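Side-chain contacts in RND efflux system, outer membrane lipoprotein, NodT family (Burkholderia mallei, PDB 6U94), which probably serves as the outer membrane channel component of a tripartite RND efflux system: residues D78-R83 with D136-V141; T176-R181 with R264-E269; A185-T190 with V227-Y232; P308-T313 with D373-V378; L341-A346 with A356-D361. All blocks are in the same frame, centred on the assembly; numbering follows the deposited sequence.

Contact 1: residues D78-R83 with D136-V141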
# COMPACT_ATOMS: atom_id res chain seq x y z
N ASP A 78 15.48 -9.04 6.83
CA ASP A 78 14.57 -9.87 6.04
C ASP A 78 13.55 -9.02 5.30
O ASP A 78 13.23 -9.29 4.13
CB ASP A 78 13.87 -10.89 6.94
CG ASP A 78 14.82 -11.96 7.45
OD1 ASP A 78 15.98 -12.00 6.99
OD2 ASP A 78 14.40 -12.77 8.30
N ILE A 79 13.02 -7.99 5.96
CA ILE A 79 12.09 -7.07 5.31
C ILE A 79 12.79 -6.36 4.16
O ILE A 79 12.20 -6.14 3.10
CB ILE A 79 11.52 -6.08 6.34
CG1 ILE A 79 10.71 -6.83 7.40
CG2 ILE A 79 10.68 -5.02 5.66
CD1 ILE A 79 10.46 -6.02 8.66
N ASP A 80 14.06 -6.00 4.36
CA ASP A 80 14.82 -5.35 3.29
C ASP A 80 15.01 -6.28 2.11
O ASP A 80 14.86 -5.87 0.95
CB ASP A 80 16.17 -4.88 3.83
CG ASP A 80 16.47 -3.44 3.47
OD1 ASP A 80 16.10 -2.54 4.25
OD2 ASP A 80 17.09 -3.21 2.41
N GLU A 81 15.34 -7.55 2.37
CA GLU A 81 15.54 -8.50 1.28
C GLU A 81 14.23 -8.79 0.55
O GLU A 81 14.21 -8.89 -0.68
CB GLU A 81 16.15 -9.79 1.82
CG GLU A 81 16.27 -10.90 0.77
CD GLU A 81 16.80 -12.20 1.35
OE1 GLU A 81 17.09 -12.24 2.56
OE2 GLU A 81 16.92 -13.18 0.58
N ALA A 82 13.13 -8.94 1.30
CA ALA A 82 11.85 -9.27 0.69
C ALA A 82 11.37 -8.14 -0.22
O ALA A 82 10.93 -8.39 -1.34
CB ALA A 82 10.82 -9.57 1.77
N ARG A 83 11.46 -6.90 0.26
CA ARG A 83 11.04 -5.76 -0.55
C ARG A 83 11.84 -5.68 -1.85
O ARG A 83 11.28 -5.37 -2.91
CB ARG A 83 11.18 -4.47 0.25
CG ARG A 83 10.14 -4.31 1.35
CD ARG A 83 10.52 -3.22 2.33
NE ARG A 83 10.82 -1.95 1.66
CZ ARG A 83 9.90 -1.07 1.28
NH1 ARG A 83 8.62 -1.32 1.51
NH2 ARG A 83 10.26 0.05 0.68
N ASP A 136 12.77 6.60 9.12
CA ASP A 136 13.68 6.97 10.19
C ASP A 136 14.43 5.75 10.71
O ASP A 136 15.67 5.75 10.78
CB ASP A 136 12.92 7.65 11.33
CG ASP A 136 12.51 9.06 10.99
OD1 ASP A 136 13.21 9.71 10.19
OD2 ASP A 136 11.48 9.53 11.53
N LEU A 137 13.70 4.69 11.06
CA LEU A 137 14.31 3.51 11.66
C LEU A 137 15.33 2.87 10.72
O LEU A 137 16.49 2.65 11.09
CB LEU A 137 13.23 2.50 12.05
CG LEU A 137 13.76 1.21 12.67
CD1 LEU A 137 13.06 0.91 13.99
CD2 LEU A 137 13.62 0.03 11.70
N PHE A 138 14.91 2.55 9.49
CA PHE A 138 15.78 1.82 8.58
C PHE A 138 17.04 2.62 8.24
O PHE A 138 18.11 2.03 8.05
CB PHE A 138 15.02 1.46 7.31
CG PHE A 138 14.10 0.28 7.47
CD1 PHE A 138 14.61 -1.01 7.48
CD2 PHE A 138 12.73 0.45 7.62
CE1 PHE A 138 13.77 -2.10 7.63
CE2 PHE A 138 11.89 -0.64 7.78
CZ PHE A 138 12.41 -1.92 7.78
N GLY A 139 16.93 3.95 8.17
CA GLY A 139 18.11 4.76 7.94
C GLY A 139 19.01 4.86 9.15
O GLY A 139 20.24 4.95 9.01
N ARG A 140 18.43 4.86 10.35
CA ARG A 140 19.24 4.96 11.56
C ARG A 140 20.09 3.71 11.76
O ARG A 140 21.30 3.81 12.01
CB ARG A 140 18.34 5.20 12.77
N VAL A 141 19.49 2.52 11.62
CA VAL A 141 20.23 1.30 11.88
C VAL A 141 21.26 1.03 10.79
O VAL A 141 22.29 0.40 11.05
CB VAL A 141 19.27 0.10 12.05
CG1 VAL A 141 18.15 0.46 13.01
CG2 VAL A 141 18.72 -0.34 10.71
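Phe138 reaches from helix 132-142 to helix 72-86 and is met there by two consecutive residues of unlike character, Ile79 and Asp80. The backbones of the two segments stay apart: their nearest CA atoms, those of Asp80 and Phe138, are 9.0 Å from each other, and the summed buried surface is a modest 113 Å², so the ring does the bridging. The apolar part is the approach of Ile79 CG2 to Phe138 CZ at 4.1 Å. The two side chains cross at about a right angle, and the branch methyl CG2, not the longer CG1-CD1 arm, does the touching; with chi1 at -63°, CG2 lies anti to the backbone N of Ile79.

The second approach brings a carboxylate to the ring. Asp80 OD1 comes within 3.9 Å of Phe138 CD1, with the carboxylate and ring planes 54° apart and the side chains sliding past each other in opposite directions. This is a van der Waals approach of a carboxylate to ring carbons, without a donor. Within its own helix the ring is backed by Leu137 CD2, 4.1 Å above the plane of the Phe138 ring and over its centre.

Around the pair, helix 156-203 supplies Leu166 against Ile79 and Ser165 against Phe138, while Leu246 of helix 211-247 touches Ile79. The contact thus joins the short helix 132-142 to helix 72-86 alongside helices 156-203 and 211-247.

Contact 2: residues T176-R181 with R264-E269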
# COMPACT_ATOMS: atom_id res chain seq x y z
N THR A 176 -0.32 -8.92 -2.87
CA THR A 176 0.32 -8.86 -4.18
C THR A 176 0.38 -10.24 -4.83
O THR A 176 0.22 -10.36 -6.05
CB THR A 176 1.72 -8.26 -4.05
OG1 THR A 176 1.63 -6.90 -3.63
CG2 THR A 176 2.47 -8.32 -5.38
N LEU A 177 0.58 -11.29 -4.03
CA LEU A 177 0.56 -12.65 -4.57
C LEU A 177 -0.80 -12.96 -5.19
O LEU A 177 -0.88 -13.44 -6.33
CB LEU A 177 0.89 -13.65 -3.47
CG LEU A 177 0.80 -15.12 -3.85
CD1 LEU A 177 1.78 -15.46 -4.97
CD2 LEU A 177 1.04 -16.01 -2.64
N LEU A 178 -1.88 -12.72 -4.44
CA LEU A 178 -3.21 -13.00 -4.95
C LEU A 178 -3.54 -12.15 -6.18
O LEU A 178 -4.29 -12.59 -7.06
CB LEU A 178 -4.25 -12.78 -3.85
CG LEU A 178 -4.03 -13.61 -2.59
CD1 LEU A 178 -5.17 -13.40 -1.61
CD2 LEU A 178 -3.87 -15.08 -2.93
N ALA A 179 -2.98 -10.94 -6.26
CA ALA A 179 -3.19 -10.11 -7.43
C ALA A 179 -2.45 -10.67 -8.64
O ALA A 179 -3.01 -10.73 -9.75
CB ALA A 179 -2.76 -8.67 -7.15
N ASP A 180 -1.20 -11.10 -8.46
CA ASP A 180 -0.43 -11.65 -9.56
C ASP A 180 -0.98 -12.98 -10.05
O ASP A 180 -0.76 -13.33 -11.22
CB ASP A 180 1.04 -11.81 -9.14
CG ASP A 180 1.82 -10.51 -9.29
OD1 ASP A 180 1.56 -9.77 -10.26
OD2 ASP A 180 2.70 -10.23 -8.44
N ARG A 181 -1.69 -13.72 -9.20
CA ARG A 181 -2.37 -14.93 -9.67
C ARG A 181 -3.54 -14.56 -10.57
O ARG A 181 -3.72 -15.15 -11.64
CB ARG A 181 -2.85 -15.76 -8.48
CG ARG A 181 -1.75 -16.45 -7.70
CD ARG A 181 -2.35 -17.27 -6.57
NE ARG A 181 -1.32 -17.92 -5.76
CZ ARG A 181 -1.59 -18.72 -4.73
NH1 ARG A 181 -2.85 -18.96 -4.39
NH2 ARG A 181 -0.60 -19.28 -4.04
N ARG A 264 -13.63 -11.09 -2.88
CA ARG A 264 -13.67 -11.44 -1.47
C ARG A 264 -12.85 -10.44 -0.65
O ARG A 264 -11.85 -9.89 -1.11
CB ARG A 264 -13.16 -12.86 -1.25
CG ARG A 264 -11.71 -13.09 -1.67
CD ARG A 264 -11.40 -14.57 -1.67
NE ARG A 264 -9.96 -14.84 -1.61
CZ ARG A 264 -9.27 -14.96 -0.48
NH1 ARG A 264 -9.88 -14.82 0.68
NH2 ARG A 264 -7.97 -15.20 -0.52
N ALA A 265 -13.30 -10.21 0.58
CA ALA A 265 -12.70 -9.21 1.45
C ALA A 265 -11.64 -9.87 2.33
O ALA A 265 -11.94 -10.81 3.07
CB ALA A 265 -13.77 -8.54 2.32
N LEU A 266 -10.41 -9.37 2.24
CA LEU A 266 -9.32 -9.80 3.11
C LEU A 266 -8.94 -8.78 4.16
O LEU A 266 -8.53 -9.16 5.25
CB LEU A 266 -8.08 -10.15 2.28
CG LEU A 266 -8.19 -11.36 1.35
CD1 LEU A 266 -8.64 -10.96 -0.04
CD2 LEU A 266 -6.86 -12.11 1.30
N LEU A 267 -9.07 -7.49 3.86
CA LEU A 267 -8.86 -6.42 4.82
C LEU A 267 -10.21 -5.93 5.34
O LEU A 267 -11.20 -5.91 4.61
CB LEU A 267 -8.09 -5.26 4.20
CG LEU A 267 -6.75 -5.56 3.54
CD1 LEU A 267 -6.05 -4.28 3.14
CD2 LEU A 267 -5.87 -6.38 4.48
N ALA A 268 -10.22 -5.53 6.61
CA ALA A 268 -11.40 -4.89 7.17
C ALA A 268 -11.35 -3.39 6.88
O ALA A 268 -10.28 -2.78 6.81
CB ALA A 268 -11.48 -5.13 8.67
N GLU A 269 -12.53 -2.81 6.70
CA GLU A 269 -12.62 -1.38 6.44
C GLU A 269 -12.33 -0.59 7.71
O GLU A 269 -12.64 -1.03 8.83
CB GLU A 269 -14.00 -1.02 5.89
CG GLU A 269 -14.13 0.42 5.41
CD GLU A 269 -13.04 0.80 4.42
OE1 GLU A 269 -12.01 1.36 4.84
OE2 GLU A 269 -13.22 0.51 3.21
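Leu178 meets both Leu266 and Arg264 through a single methyl, CD1. It is the residue with the most surface buried here, 48 Å² of the 88 Å² summed over both sides, and it projects from helix 156-203 toward the loop that carries the other two. The backbones remain distant, since the nearest CA atoms, of Leu178 and Leu266, lie 10.6 Å apart; side-chain ends alone close the gap.

Leu266 faces Leu178 tip to tip, with CD1 of Leu178 3.6 Å from CD2 of Leu266. The other methyl of Leu266 has a different task: Leu266 CD1 lies 4.0 Å above the guanidinium plane of Arg264, over the centre of the group. One leucine therefore packs against the helix with one branch and against its neighbour in the loop with the other.

Arg264 arrives across Leu178 at about a right angle, and Arg264 NH2 stands 3.5 Å from Leu178 CD1. Its CG sits between the backbone N and the carbonyl carbon (chi1 62°), after which the chain runs extended from CG to NE and carries the guanidinium back over Leu266. The charge is answered elsewhere, by a salt bridge from NH1 to Asp55, while Tyr174 of helix 156-203 touches both Arg264 and Leu266.

Chemically, the loop is held to the helix by methyl packing. The guanidinium face packs on Leu266 within the loop, its NH2 also meets Leu178 CD1, and its strongest polar partner is Asp55, through NH1. This would let a charged group border a largely buried apolar contact.

Contact 3: residues A185-T190 with V227-Y232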
# COMPACT_ATOMS: atom_id res chain seq x y z
N ALA A 185 -4.03 -15.67 -14.37
CA ALA A 185 -5.23 -16.33 -14.86
C ALA A 185 -5.88 -15.54 -15.99
O ALA A 185 -6.37 -16.13 -16.96
CB ALA A 185 -6.22 -16.53 -13.71
N LEU A 186 -5.88 -14.21 -15.88
CA LEU A 186 -6.40 -13.38 -16.96
C LEU A 186 -5.57 -13.53 -18.22
O LEU A 186 -6.11 -13.66 -19.33
CB LEU A 186 -6.45 -11.92 -16.51
CG LEU A 186 -6.78 -10.84 -17.54
CD1 LEU A 186 -8.20 -11.00 -18.07
CD2 LEU A 186 -6.58 -9.47 -16.93
N ALA A 187 -4.24 -13.54 -18.08
CA ALA A 187 -3.36 -13.68 -19.24
C ALA A 187 -3.48 -15.06 -19.87
O ALA A 187 -3.27 -15.20 -21.08
CB ALA A 187 -1.91 -13.40 -18.84
N GLN A 188 -3.81 -16.08 -19.08
CA GLN A 188 -3.96 -17.42 -19.63
C GLN A 188 -5.30 -17.58 -20.35
O GLN A 188 -5.36 -18.22 -21.41
CB GLN A 188 -3.82 -18.46 -18.52
CG GLN A 188 -2.39 -18.62 -18.01
CD GLN A 188 -2.30 -19.52 -16.80
OE1 GLN A 188 -3.24 -19.61 -16.00
NE2 GLN A 188 -1.17 -20.20 -16.65
N ASP A 189 -6.37 -17.02 -19.78
CA ASP A 189 -7.66 -17.03 -20.47
C ASP A 189 -7.57 -16.27 -21.79
O ASP A 189 -8.08 -16.74 -22.82
CB ASP A 189 -8.74 -16.42 -19.58
CG ASP A 189 -8.99 -17.23 -18.34
OD1 ASP A 189 -8.50 -18.38 -18.26
OD2 ASP A 189 -9.69 -16.73 -17.43
N THR A 190 -6.91 -15.11 -21.79
CA THR A 190 -6.69 -14.37 -23.02
C THR A 190 -5.87 -15.19 -24.01
O THR A 190 -6.15 -15.18 -25.22
CB THR A 190 -6.00 -13.04 -22.72
OG1 THR A 190 -6.84 -12.24 -21.87
CG2 THR A 190 -5.71 -12.27 -24.00
N VAL A 227 3.52 -13.39 -23.58
CA VAL A 227 4.54 -12.62 -22.87
C VAL A 227 4.02 -12.15 -21.52
O VAL A 227 4.74 -12.22 -20.51
CB VAL A 227 5.02 -11.45 -23.75
CG1 VAL A 227 5.42 -10.26 -22.89
CG2 VAL A 227 6.19 -11.89 -24.62
N ALA A 228 2.78 -11.67 -21.47
CA ALA A 228 2.21 -11.24 -20.20
C ALA A 228 2.11 -12.41 -19.22
O ALA A 228 2.43 -12.25 -18.03
CB ALA A 228 0.83 -10.62 -20.42
N ALA A 229 1.70 -13.58 -19.70
CA ALA A 229 1.62 -14.75 -18.82
C ALA A 229 2.98 -15.11 -18.26
O ALA A 229 3.09 -15.54 -17.10
CB ALA A 229 1.02 -15.93 -19.58
N GLU A 230 4.04 -14.95 -19.06
CA GLU A 230 5.38 -15.25 -18.57
C GLU A 230 5.83 -14.23 -17.52
O GLU A 230 6.47 -14.60 -16.53
CB GLU A 230 6.37 -15.30 -19.74
CG GLU A 230 6.26 -16.57 -20.57
CD GLU A 230 6.96 -16.46 -21.91
OE1 GLU A 230 7.50 -15.38 -22.22
OE2 GLU A 230 6.96 -17.46 -22.67
N GLN A 231 5.48 -12.96 -17.72
CA GLN A 231 5.83 -11.94 -16.74
C GLN A 231 5.15 -12.21 -15.40
O GLN A 231 5.78 -12.07 -14.34
CB GLN A 231 5.46 -10.55 -17.26
CG GLN A 231 5.54 -9.46 -16.21
CD GLN A 231 5.07 -8.11 -16.73
OE1 GLN A 231 4.38 -7.37 -16.04
NE2 GLN A 231 5.46 -7.79 -17.96
N TYR A 232 3.88 -12.59 -15.43
CA TYR A 232 3.13 -12.80 -14.20
C TYR A 232 3.53 -14.09 -13.49
O TYR A 232 3.45 -14.16 -12.26
CB TYR A 232 1.63 -12.79 -14.49
CG TYR A 232 1.13 -11.44 -14.97
CD1 TYR A 232 1.63 -10.27 -14.43
CD2 TYR A 232 0.16 -11.35 -15.96
CE1 TYR A 232 1.17 -9.03 -14.86
CE2 TYR A 232 -0.29 -10.12 -16.40
CZ TYR A 232 0.22 -8.97 -15.85
OH TYR A 232 -0.23 -7.74 -16.28
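The ring of Tyr232 meets Ala187 at its edge: the CB of Ala187 lies near the ring plane, 4.1 Å from Tyr232 CD2. Neither face is used across this contact. Leu183 and Leu184, from the preceding part of helix 156-203, also touch the tyrosine, and its hydroxyl reaches a third helix by a hydrogen bond to Gln435. With chi1 at -66° the ring is placed anti to its own carbonyl carbon, which brings CD2 up beside Ala187.

That same CB is the centre of the remaining packing. Ala187 CB sits 3.7 Å from Ala229 N and 3.9 Å from Ala229 CB, and 4.2 Å from the CB of Ala228. One methyl is thus set against the backbone of the opposing helix and is bordered by two alanines and the tyrosine edge.

The axes of 185-190 and 227-232 approach to 8.4 Å, with 157° between their N-to-C directions. Ala187 and Ala229 come to 5.1 Å between CA atoms. Within helix 156-203, Thr190 OG1 donates to Leu186 O at 3.0 Å; this carbonyl also accepts Thr190 N, from the opposite face of its plane.

The chemistry is that of an antiparallel helix pair closely packed through alanines: the short side chains of Ala187 and Ala229 let the backbones come close, and the contact is then dispersive. The polar end of Tyr232, the one touching residue that has one, is directed to Gln435 of helix 421-454.

Contact 4: residues P308-T313 with D373-V378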
# COMPACT_ATOMS: atom_id res chain seq x y z
N PRO A 308 -3.48 18.06 17.70
CA PRO A 308 -4.92 18.23 17.47
C PRO A 308 -5.71 17.06 18.02
O PRO A 308 -5.26 15.91 18.02
CB PRO A 308 -5.03 18.31 15.94
CG PRO A 308 -3.65 18.68 15.46
CD PRO A 308 -2.71 18.05 16.45
N ARG A 309 -6.91 17.36 18.50
CA ARG A 309 -7.86 16.33 18.95
C ARG A 309 -9.06 16.39 18.01
O ARG A 309 -9.99 17.16 18.21
CB ARG A 309 -8.26 16.51 20.43
CG ARG A 309 -8.62 17.93 20.86
CD ARG A 309 -8.67 18.05 22.39
NE ARG A 309 -9.62 17.12 23.01
CZ ARG A 309 -9.89 17.09 24.31
NH1 ARG A 309 -9.28 17.93 25.14
NH2 ARG A 309 -10.77 16.22 24.79
N ILE A 310 -9.02 15.55 16.97
CA ILE A 310 -10.07 15.46 15.96
C ILE A 310 -10.27 14.00 15.60
O ILE A 310 -9.43 13.14 15.90
CB ILE A 310 -9.73 16.26 14.68
CG1 ILE A 310 -8.41 15.75 14.09
CG2 ILE A 310 -9.68 17.76 14.96
CD1 ILE A 310 -8.11 16.26 12.70
N THR A 311 -11.38 13.72 14.93
CA THR A 311 -11.54 12.43 14.28
C THR A 311 -10.72 12.42 13.00
O THR A 311 -10.47 13.46 12.39
CB THR A 311 -13.01 12.14 13.97
OG1 THR A 311 -13.55 13.16 13.11
CG2 THR A 311 -13.83 12.07 15.26
N LEU A 312 -10.30 11.22 12.60
CA LEU A 312 -9.49 11.07 11.40
C LEU A 312 -10.26 10.54 10.20
O LEU A 312 -9.88 10.82 9.06
CB LEU A 312 -8.30 10.14 11.67
CG LEU A 312 -7.28 10.66 12.69
CD1 LEU A 312 -6.21 9.62 12.93
CD2 LEU A 312 -6.67 11.97 12.19
N THR A 313 -11.33 9.77 10.43
CA THR A 313 -12.06 9.13 9.34
C THR A 313 -13.54 9.45 9.45
O THR A 313 -14.07 9.71 10.53
CB THR A 313 -11.87 7.60 9.35
OG1 THR A 313 -12.28 7.07 10.62
CG2 THR A 313 -10.42 7.24 9.09
N ASP A 373 3.73 16.31 10.33
CA ASP A 373 4.05 15.31 9.31
C ASP A 373 3.21 14.05 9.49
O ASP A 373 2.81 13.42 8.50
CB ASP A 373 5.54 14.96 9.35
CG ASP A 373 6.40 16.06 8.77
OD1 ASP A 373 5.85 17.09 8.34
OD2 ASP A 373 7.64 15.90 8.76
N ALA A 374 2.91 13.67 10.73
CA ALA A 374 2.10 12.49 10.97
C ALA A 374 0.68 12.68 10.45
O ALA A 374 0.13 11.80 9.78
CB ALA A 374 2.08 12.15 12.46
N PHE A 375 0.06 13.83 10.76
CA PHE A 375 -1.29 14.10 10.28
C PHE A 375 -1.31 14.22 8.77
O PHE A 375 -2.18 13.65 8.10
CB PHE A 375 -1.83 15.38 10.93
CG PHE A 375 -2.43 15.16 12.29
CD1 PHE A 375 -1.61 15.03 13.41
CD2 PHE A 375 -3.80 15.10 12.45
CE1 PHE A 375 -2.16 14.83 14.66
CE2 PHE A 375 -4.36 14.90 13.70
CZ PHE A 375 -3.53 14.77 14.81
N ARG A 376 -0.35 14.97 8.20
CA ARG A 376 -0.27 15.11 6.75
C ARG A 376 -0.12 13.76 6.08
O ARG A 376 -0.74 13.49 5.04
CB ARG A 376 0.89 16.04 6.38
CG ARG A 376 1.02 16.31 4.89
CD ARG A 376 2.13 17.31 4.60
NE ARG A 376 1.92 18.57 5.31
CZ ARG A 376 1.15 19.56 4.87
NH1 ARG A 376 0.50 19.43 3.72
NH2 ARG A 376 1.02 20.67 5.58
N GLU A 377 0.70 12.88 6.67
CA GLU A 377 0.87 11.54 6.12
C GLU A 377 -0.44 10.76 6.14
O GLU A 377 -0.73 9.99 5.22
CB GLU A 377 1.95 10.81 6.91
CG GLU A 377 2.31 9.44 6.39
CD GLU A 377 3.50 8.85 7.13
OE1 GLU A 377 3.44 8.73 8.38
OE2 GLU A 377 4.50 8.53 6.47
N VAL A 378 -1.23 10.93 7.20
CA VAL A 378 -2.50 10.22 7.30
C VAL A 378 -3.48 10.75 6.25
O VAL A 378 -4.16 9.97 5.57
CB VAL A 378 -3.07 10.34 8.72
CG1 VAL A 378 -4.54 9.94 8.74
CG2 VAL A 378 -2.26 9.47 9.68
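Phe375 makes this a buried apolar contact in which one aromatic ring, projecting from the long helix 362-415, is received by three residues of the loop that follows helix 299-306. The two segments bury 228 Å² together, 91 Å² of it on Phe375. The loop residues involved, Pro308, Ile310 and Leu312, alternate along the loop, each with its CB directed to the helix.

Pro308 takes one face of the ring. Pro308 CG stands 4.2 Å from the Phe375 ring centroid and 20° off the normal, a CH-pi arrangement offset toward the rim, and Pro308 CD is 3.7 Å from Phe375 CE1. Ile310 works at the edge instead: Ile310 CD1 lies near the ring plane, 4.1 Å from Phe375 CE2. Its CG1 takes the position between the backbone N and the carbonyl carbon (chi1 58°), and from there the arm extends to the ring. Leu312 CD2 reaches the same Phe375 CE2 at 4.0 Å, its side chain crossing that of Phe375 at about a right angle.

The surroundings continue the apolar character: Trp333 and Phe335 touch Pro308, while Leu323 of helix 321-326 lies against Leu312. The loop backbone is fixed separately, by hydrogen bonds of Ile310 with Ser276 and of Leu312 with Leu274.

The arrangement is loop-on-helix packing, with an aromatic residue of helix 362-415 seated against a proline and two aliphatic residues. Outer membrane factors usually continue into a beta barrel, but no strand is formed here.

Contact 5: residues L341-A346 with A356-D361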
# COMPACT_ATOMS: atom_id res chain seq x y z
N LEU A 341 -0.62 25.55 29.10
CA LEU A 341 0.11 24.90 30.16
C LEU A 341 1.60 25.08 29.93
O LEU A 341 2.06 24.97 28.79
CB LEU A 341 -0.23 23.41 30.23
CG LEU A 341 -1.59 23.04 30.79
CD1 LEU A 341 -1.99 21.65 30.33
CD2 LEU A 341 -1.51 23.11 32.30
N PRO A 342 2.37 25.38 30.97
CA PRO A 342 3.82 25.50 30.79
C PRO A 342 4.42 24.17 30.35
O PRO A 342 4.21 23.13 30.97
CB PRO A 342 4.32 25.91 32.19
CG PRO A 342 3.12 26.48 32.86
CD PRO A 342 1.95 25.71 32.34
N ILE A 343 5.16 24.22 29.25
CA ILE A 343 5.80 23.00 28.77
C ILE A 343 7.00 22.64 29.63
O ILE A 343 7.28 21.46 29.86
CB ILE A 343 6.17 23.15 27.28
CG1 ILE A 343 4.89 23.21 26.44
CG2 ILE A 343 7.06 22.01 26.82
CD1 ILE A 343 5.13 23.42 24.96
N PHE A 344 7.70 23.64 30.15
CA PHE A 344 8.89 23.42 30.96
C PHE A 344 8.66 23.88 32.39
O PHE A 344 8.04 24.92 32.63
CB PHE A 344 10.10 24.16 30.37
CG PHE A 344 10.50 23.66 29.01
CD1 PHE A 344 11.23 22.49 28.88
CD2 PHE A 344 10.13 24.36 27.87
CE1 PHE A 344 11.60 22.03 27.62
CE2 PHE A 344 10.50 23.90 26.62
CZ PHE A 344 11.23 22.74 26.50
N ASN A 345 9.17 23.10 33.34
CA ASN A 345 9.15 23.52 34.74
C ASN A 345 10.14 24.64 35.01
O ASN A 345 10.01 25.34 36.01
CB ASN A 345 9.44 22.32 35.65
CG ASN A 345 8.53 21.14 35.38
OD1 ASN A 345 7.42 21.06 35.92
ND2 ASN A 345 8.98 20.22 34.54
N ALA A 346 11.12 24.83 34.13
CA ALA A 346 12.14 25.85 34.28
C ALA A 346 11.80 27.08 33.45
O ALA A 346 10.86 27.09 32.65
CB ALA A 346 13.51 25.30 33.88
N ALA A 356 7.11 31.51 20.26
CA ALA A 356 8.38 31.70 19.57
C ALA A 356 9.55 31.24 20.43
O ALA A 356 10.49 30.60 19.92
CB ALA A 356 8.55 33.16 19.17
N THR A 357 9.51 31.53 21.73
CA THR A 357 10.62 31.15 22.60
C THR A 357 10.62 29.66 22.88
O THR A 357 11.69 29.04 22.98
CB THR A 357 10.57 31.94 23.91
OG1 THR A 357 9.43 31.53 24.68
CG2 THR A 357 10.45 33.43 23.63
N VAL A 358 9.44 29.05 23.01
CA VAL A 358 9.36 27.62 23.25
C VAL A 358 9.79 26.84 22.02
O VAL A 358 10.29 25.71 22.13
CB VAL A 358 7.93 27.24 23.70
CG1 VAL A 358 7.80 25.75 23.91
CG2 VAL A 358 7.58 27.97 24.99
N ARG A 359 9.64 27.41 20.83
CA ARG A 359 10.06 26.72 19.62
C ARG A 359 11.57 26.72 19.44
O ARG A 359 12.08 25.94 18.63
CB ARG A 359 9.40 27.35 18.39
CG ARG A 359 7.91 27.05 18.26
CD ARG A 359 7.45 27.17 16.82
NE ARG A 359 6.02 26.91 16.68
CZ ARG A 359 5.10 27.87 16.59
NH1 ARG A 359 5.47 29.14 16.61
NH2 ARG A 359 3.82 27.55 16.47
N ARG A 360 12.30 27.56 20.17
CA ARG A 360 13.75 27.53 20.10
C ARG A 360 14.34 26.30 20.78
O ARG A 360 15.52 26.01 20.58
CB ARG A 360 14.35 28.80 20.70
CG ARG A 360 14.35 29.97 19.74
CD ARG A 360 15.24 31.11 20.24
NE ARG A 360 14.56 31.96 21.21
CZ ARG A 360 13.72 32.94 20.89
NH1 ARG A 360 13.45 33.19 19.61
NH2 ARG A 360 13.15 33.67 21.83
N ASP A 361 13.55 25.58 21.58
CA ASP A 361 13.99 24.30 22.11
C ASP A 361 13.87 23.24 21.02
O ASP A 361 12.84 23.15 20.34
CB ASP A 361 13.15 23.91 23.33
CG ASP A 361 13.51 22.54 23.87
OD1 ASP A 361 13.02 21.53 23.30
OD2 ASP A 361 14.28 22.45 24.85
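The nearest backbones, at the CA atoms of Ile343 and Val358, stand 8.0 Å apart, with an irregular loop on one side and, on the other, a segment that begins helical and leads toward helix 362-415. Val358 receives two neighbouring loop residues on one methyl. Val358 CG1, anti to the backbone N (chi1 177°), lies 3.7 Å from Ile343 CD1 and 4.2 Å from Phe344 CE2. The side chains of Ile343 and Val358 meet at a slant, the end of the isoleucine arm coming against the valine branch.

Phe344 spans both partners. While CE2 faces Val358, Phe344 CZ comes to 3.5 Å from Asp361 OD2, with the ring and carboxylate planes 52° apart. The approach is one of packing without a hydrogen bond. Behind it, Ile343 CG2 lies 3.9 Å above the plane of the Phe344 ring and toward its rim, so the two loop residues also pack on each other.

Asp361 has its polar work elsewhere. It holds the N-cap position, and its OD1 accepts a hydrogen bond from the backbone N of Val364, which fixes the carboxylate where Phe344 meets it. The cap would place the negative charge favourably at the helix start.

Neighbouring helices pack round the contact: Ala301 and Phe306 of helix 299-306 touch Ile343, Val364 at the beginning of helix 362-415 touches Phe344 and Val358, and the backbone N of Phe344 is hydrogen-bonded to Asn352 of helix 349-352.

Overall arrangement
Contacts 2 and 3 share helix 156-203 and touch through Asp180 and Tyr232, their centres about 19 Å apart; contact 3 is nested in the loop that contact 2 closes. Contact 1, earlier in the chain, is about 24 Å from contact 2 between centres. Contacts 4 and 5 form the later pair, their centres about 24 Å apart, with contact 5 nested inside contact 4 and its helix 355-359 leading into helix 362-415. Contacts 3 and 5 lie on opposite sides of the chain's centre, about 61 Å apart between centres. The five contacts are therefore spread along an elongated, helical molecule, as expected of a single outer membrane factor protomer.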